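Local atomic coordinates of metallo-carboxypeptidase (Pseudomonas aeruginosa, PDB entry 4A39), a protein that probably acts as a zinc-dependent carboxypeptidase of the M14 family, removing residues from the C-terminal end of peptide or protein chains. Residues Ile272-Ala283 with Phe345-Asp356. Sequence-based numbering, arbitrary orientation.
With ZN (zinc ion), chain C; GEM ((2-guanidinoethylmercapto)succinic acid), chain D.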
loop_
_atom_site.group_PDB
_atom_site.type_symbol
_atom_site.label_atom_id
_atom_site.label_comp_id
_atom_site.label_asym_id
_atom_site.label_seq_id
_atom_site.Cartn_x
_atom_site.Cartn_y
_atom_site.Cartn_z
ATOM N N ILE A 272 -0.916 4.135 -4.883
ATOM C CA ILE A 272 -1.512 3.121 -4.013
ATOM C C ILE A 272 -1.124 3.232 -2.539
ATOM O O ILE A 272 0.058 3.154 -2.189
ATOM C CB ILE A 272 -1.175 1.700 -4.523
ATOM C CG1 ILE A 272 -1.319 1.635 -6.051
ATOM C CG2 ILE A 272 -2.120 0.686 -3.881
ATOM C CD1 ILE A 272 -2.699 2.037 -6.580
ATOM N N HIS A 273 -2.144 3.385 -1.690
ATOM C CA HIS A 273 -1.993 3.553 -0.241
ATOM C C HIS A 273 -2.949 2.667 0.564
ATOM O O HIS A 273 -3.740 1.905 0.016
ATOM C CB HIS A 273 -2.302 5.003 0.160
ATOM C CG HIS A 273 -1.309 6.013 -0.327
ATOM N ND1 HIS A 273 -0.419 6.642 0.517
ATOM C CD2 HIS A 273 -1.101 6.545 -1.555
ATOM C CE1 HIS A 273 0.293 7.518 -0.169
ATOM N NE2 HIS A 273 -0.101 7.479 -1.429
ATOM N N GLY A 274 -2.865 2.812 1.884
ATOM C CA GLY A 274 -3.733 2.080 2.788
ATOM C C GLY A 274 -4.173 3.034 3.883
ATOM O O GLY A 274 -3.381 3.865 4.331
ATOM N N ASP A 275 -5.433 2.939 4.307
ATOM C CA ASP A 275 -5.942 3.811 5.359
ATOM C C ASP A 275 -6.275 2.996 6.599
ATOM O O ASP A 275 -7.008 2.013 6.535
ATOM C CB ASP A 275 -7.195 4.558 4.900
ATOM C CG ASP A 275 -7.648 5.599 5.912
ATOM O OD1 ASP A 275 -7.033 6.682 5.976
ATOM O OD2 ASP A 275 -8.609 5.321 6.659
ATOM N N GLU A 276 -5.731 3.432 7.730
ATOM C CA GLU A 276 -5.915 2.759 9.008
ATOM C C GLU A 276 -7.331 2.821 9.570
ATOM O O GLU A 276 -7.849 1.830 10.094
ATOM C CB GLU A 276 -4.943 3.354 10.045
ATOM C CG GLU A 276 -3.455 3.191 9.697
ATOM C CD GLU A 276 -2.882 4.336 8.865
ATOM O OE1 GLU A 276 -3.651 5.081 8.223
ATOM O OE2 GLU A 276 -1.643 4.482 8.844
ATOM N N GLU A 277 -7.953 3.984 9.438
ATOM C CA GLU A 277 -9.281 4.243 9.991
ATOM C C GLU A 277 -10.525 3.750 9.258
ATOM O O GLU A 277 -11.379 3.085 9.847
ATOM C CB GLU A 277 -9.411 5.754 10.212
ATOM C CG GLU A 277 -10.777 6.252 10.671
ATOM C CD GLU A 277 -11.049 5.948 12.126
ATOM O OE1 GLU A 277 -10.152 6.201 12.960
ATOM O OE2 GLU A 277 -12.162 5.469 12.438
ATOM N N ILE A 278 -10.631 4.081 7.982
ATOM C CA ILE A 278 -11.814 3.740 7.194
ATOM C C ILE A 278 -11.880 2.298 6.699
ATOM O O ILE A 278 -11.014 1.849 5.955
ATOM C CB ILE A 278 -11.923 4.706 6.003
ATOM C CG1 ILE A 278 -12.016 6.140 6.531
ATOM C CG2 ILE A 278 -13.132 4.358 5.134
ATOM C CD1 ILE A 278 -11.906 7.210 5.451
ATOM N N PRO A 279 -12.928 1.558 7.106
ATOM C CA PRO A 279 -13.097 0.160 6.700
ATOM C C PRO A 279 -13.815 0.021 5.355
ATOM O O PRO A 279 -14.844 -0.643 5.256
ATOM C CB PRO A 279 -13.905 -0.423 7.850
ATOM C CG PRO A 279 -14.851 0.704 8.152
ATOM C CD PRO A 279 -13.945 1.936 8.108
ATOM N N HIS A 280 -13.262 0.668 4.329
ATOM C CA HIS A 280 -13.825 0.640 2.977
ATOM C C HIS A 280 -12.732 0.990 1.974
ATOM O O HIS A 280 -11.866 1.808 2.263
ATOM C CB HIS A 280 -14.932 1.695 2.823
ATOM C CG HIS A 280 -16.080 1.524 3.768
ATOM N ND1 HIS A 280 -17.090 0.610 3.555
ATOM C CD2 HIS A 280 -16.358 2.127 4.948
ATOM C CE1 HIS A 280 -17.943 0.659 4.564
ATOM N NE2 HIS A 280 -17.522 1.570 5.421
ATOM N N VAL A 281 -12.775 0.364 0.800
ATOM C CA VAL A 281 -11.823 0.679 -0.254
ATOM C C VAL A 281 -12.387 1.920 -0.947
ATOM O O VAL A 281 -13.587 1.993 -1.203
ATOM C CB VAL A 281 -11.730 -0.445 -1.303
ATOM C CG1 VAL A 281 -10.914 0.031 -2.501
ATOM C CG2 VAL A 281 -11.099 -1.683 -0.690
ATOM N N PHE A 282 -11.535 2.900 -1.236
ATOM C CA PHE A 282 -11.997 4.105 -1.919
ATOM C C PHE A 282 -10.856 4.798 -2.651
ATOM O O PHE A 282 -9.718 4.332 -2.621
ATOM C CB PHE A 282 -12.652 5.090 -0.933
ATOM C CG PHE A 282 -11.708 5.661 0.089
ATOM C CD1 PHE A 282 -11.404 4.956 1.254
ATOM C CD2 PHE A 282 -11.127 6.908 -0.109
ATOM C CE1 PHE A 282 -10.534 5.493 2.209
ATOM C CE2 PHE A 282 -10.257 7.454 0.838
ATOM C CZ PHE A 282 -9.962 6.742 1.999
ATOM N N ALA A 283 -11.178 5.897 -3.329
ATOM C CA ALA A 283 -10.184 6.675 -4.059
ATOM C C ALA A 283 -10.374 8.166 -3.778
ATOM O O ALA A 283 -11.504 8.647 -3.685
ATOM C CB ALA A 283 -10.307 6.412 -5.555
ATOM N N PHE A 345 -5.502 9.548 -8.990
ATOM C CA PHE A 345 -6.162 9.140 -7.756
ATOM C C PHE A 345 -5.191 8.567 -6.741
ATOM O O PHE A 345 -4.138 8.023 -7.093
ATOM C CB PHE A 345 -7.168 8.012 -8.003
ATOM C CG PHE A 345 -8.494 8.443 -8.558
ATOM C CD1 PHE A 345 -9.369 9.210 -7.798
ATOM C CD2 PHE A 345 -8.904 7.997 -9.811
ATOM C CE1 PHE A 345 -10.640 9.521 -8.276
ATOM C CE2 PHE A 345 -10.171 8.305 -10.297
ATOM C CZ PHE A 345 -11.040 9.066 -9.528
ATOM N N THR A 346 -5.570 8.684 -5.476
ATOM C CA THR A 346 -4.825 8.066 -4.399
ATOM C C THR A 346 -5.789 6.913 -4.124
ATOM O O THR A 346 -6.954 7.163 -3.815
ATOM C CB THR A 346 -4.751 8.951 -3.141
ATOM O OG1 THR A 346 -3.958 10.115 -3.418
ATOM C CG2 THR A 346 -4.126 8.178 -1.997
ATOM N N ILE A 347 -5.336 5.675 -4.289
ATOM C CA ILE A 347 -6.197 4.521 -4.035
ATOM C C ILE A 347 -5.964 4.110 -2.587
ATOM O O ILE A 347 -4.818 3.965 -2.154
ATOM C CB ILE A 347 -5.864 3.328 -4.978
ATOM C CG1 ILE A 347 -6.111 3.727 -6.440
ATOM C CG2 ILE A 347 -6.717 2.124 -4.613
ATOM C CD1 ILE A 347 -7.552 4.099 -6.748
ATOM N N GLU A 348 -7.050 3.916 -1.847
ATOM C CA GLU A 348 -6.956 3.563 -0.436
ATOM C C GLU A 348 -7.637 2.252 -0.068
ATOM O O GLU A 348 -8.842 2.098 -0.244
ATOM C CB GLU A 348 -7.564 4.681 0.412
ATOM C CG GLU A 348 -6.873 6.034 0.307
ATOM C CD GLU A 348 -5.550 6.082 1.035
ATOM O OE1 GLU A 348 -5.269 5.165 1.838
ATOM O OE2 GLU A 348 -4.791 7.049 0.813
ATOM N N MET A 349 -6.851 1.310 0.441
ATOM C CA MET A 349 -7.369 0.020 0.890
ATOM C C MET A 349 -7.298 0.033 2.417
ATOM O O MET A 349 -6.377 0.606 3.002
ATOM C CB MET A 349 -6.537 -1.124 0.317
ATOM C CG MET A 349 -6.727 -1.335 -1.179
ATOM S SD MET A 349 -5.497 -2.485 -1.826
ATOM C CE MET A 349 -4.092 -1.355 -2.048
ATOM N N PRO A 350 -8.264 -0.611 3.081
ATOM C CA PRO A 350 -8.315 -0.654 4.546
ATOM C C PRO A 350 -7.420 -1.642 5.280
ATOM O O PRO A 350 -7.138 -2.728 4.782
ATOM C CB PRO A 350 -9.782 -0.950 4.813
ATOM C CG PRO A 350 -10.100 -1.929 3.715
ATOM C CD PRO A 350 -9.440 -1.286 2.495
ATOM N N PHE A 351 -6.981 -1.247 6.475
ATOM C CA PHE A 351 -6.196 -2.132 7.330
ATOM C C PHE A 351 -7.192 -3.030 8.061
ATOM O O PHE A 351 -6.822 -4.080 8.587
ATOM C CB PHE A 351 -5.392 -1.350 8.378
ATOM C CG PHE A 351 -4.075 -0.843 7.876
ATOM C CD1 PHE A 351 -3.989 0.381 7.221
ATOM C CD2 PHE A 351 -2.922 -1.596 8.044
ATOM C CE1 PHE A 351 -2.767 0.846 6.740
ATOM C CE2 PHE A 351 -1.693 -1.142 7.567
ATOM C CZ PHE A 351 -1.615 0.083 6.913
ATOM N N LYS A 352 -8.448 -2.590 8.107
ATOM C CA LYS A 352 -9.527 -3.332 8.762
ATOM C C LYS A 352 -10.127 -4.267 7.711
ATOM O O LYS A 352 -9.418 -5.108 7.165
ATOM C CB LYS A 352 -10.580 -2.351 9.307
ATOM C CG LYS A 352 -10.056 -1.449 10.426
ATOM C CD LYS A 352 -11.061 -0.375 10.813
ATOM C CE LYS A 352 -10.531 0.501 11.945
ATOM N NZ LYS A 352 -11.515 1.564 12.311
ATOM N N ASP A 353 -11.418 -4.129 7.425
ATOM C CA ASP A 353 -12.068 -4.959 6.408
ATOM C C ASP A 353 -12.749 -3.987 5.454
ATOM O O ASP A 353 -12.814 -2.791 5.730
ATOM C CB ASP A 353 -13.130 -5.864 7.061
ATOM C CG ASP A 353 -13.541 -7.056 6.183
ATOM O OD1 ASP A 353 -13.159 -7.128 5.000
ATOM O OD2 ASP A 353 -14.268 -7.934 6.695
ATOM N N HIS A 354 -13.208 -4.495 4.315
ATOM C CA HIS A 354 -13.959 -3.683 3.364
ATOM C C HIS A 354 -15.363 -4.088 3.796
ATOM O O HIS A 354 -15.899 -5.089 3.326
ATOM C CB HIS A 354 -13.679 -4.136 1.927
ATOM C CG HIS A 354 -14.441 -3.369 0.888
ATOM N ND1 HIS A 354 -15.322 -3.974 0.016
ATOM C CD2 HIS A 354 -14.439 -2.054 0.567
ATOM C CE1 HIS A 354 -15.829 -3.066 -0.798
ATOM N NE2 HIS A 354 -15.309 -1.892 -0.484
ATOM N N ASP A 355 -15.933 -3.322 4.717
ATOM C CA ASP A 355 -17.242 -3.637 5.280
ATOM C C ASP A 355 -18.400 -3.871 4.322
ATOM O O ASP A 355 -19.391 -4.494 4.696
ATOM C CB ASP A 355 -17.621 -2.588 6.326
ATOM C CG ASP A 355 -16.870 -2.783 7.632
ATOM O OD1 ASP A 355 -16.061 -3.734 7.712
ATOM O OD2 ASP A 355 -17.088 -1.997 8.579
ATOM N N ASP A 356 -18.290 -3.390 3.090
ATOM C CA ASP A 356 -19.359 -3.613 2.127
ATOM C C ASP A 356 -19.486 -5.110 1.834
ATOM O O ASP A 356 -20.589 -5.611 1.603
ATOM C CB ASP A 356 -19.075 -2.847 0.836
ATOM C CG ASP A 356 -18.813 -1.376 1.083
ATOM O OD1 ASP A 356 -17.752 -1.051 1.649
ATOM O OD2 ASP A 356 -19.673 -0.547 0.720
HETATM ZN ZN ZN C . -0.235 6.367 2.649
HETATM C C8 GEM D . -2.801 10.269 2.204
HETATM S S7 GEM D . -2.585 9.709 0.475
HETATM C C6 GEM D . -3.799 10.780 -0.377
HETATM C C5 GEM D . -5.000 11.191 0.478
HETATM N N3 GEM D . -4.592 12.155 1.510
HETATM C C1 GEM D . -5.068 13.398 1.470
HETATM N N4 GEM D . -5.895 13.753 0.489
HETATM N N2 GEM D . -4.716 14.288 2.392
HETATM C C9 GEM D . -1.491 10.799 2.791
HETATM O O14 GEM D . -0.504 10.886 2.026
HETATM O O15 GEM D . -1.504 11.107 4.001
HETATM C C10 GEM D . -3.369 9.148 3.075
HETATM C C11 GEM D . -2.429 7.941 3.138
HETATM O O12 GEM D . -2.914 6.819 2.870
HETATM O O13 GEM D . -1.247 8.164 3.471
HETATM O O HOH W 1 -9.418 0.281 7.817
HETATM O O HOH W 2 -11.706 3.662 14.324
#
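In the mixed sheet that carries the active site of this M14 carboxypeptidase, strand 345-350 lies between two strands of the other segment, parallel to 272-275 and antiparallel to 282-283. H273 N donates a hydrogen bond to I347 O (2.8 Å), and E348 N one to F282 O (2.8 Å). H273 and E348 are a parallel pair, so their side chains rise on the same face, with F282. Imidazole suits zinc: H273 ND1 binds the metal at 2.2 Å beside H180 and E183, its NE2 is held by D271, and the inhibitor sulfur sits over the ring. E348, predicted to be the proton donor/acceptor, bends at chi2 (-74°), bringing OE2 within 2.8 Å of inhibitor O12; its aliphatic CB lies over the F282 ring face, 3.7 Å from the centroid, in a CH-pi contact. On the other face I272, M349, A283 and I347 make apolar contacts, small A283 CB fitting against I347 CD1. Beyond the strands, the extended K352 chain gives NZ to a lone pair of E277 O, and H280 ND1 meets D356 OD1 at 2.6 Å in the imidazole plane. A zinc-binding histidine and the probably catalytic glutamate side by side on neighbouring parallel strands are characteristic of the M14 carboxypeptidase active site.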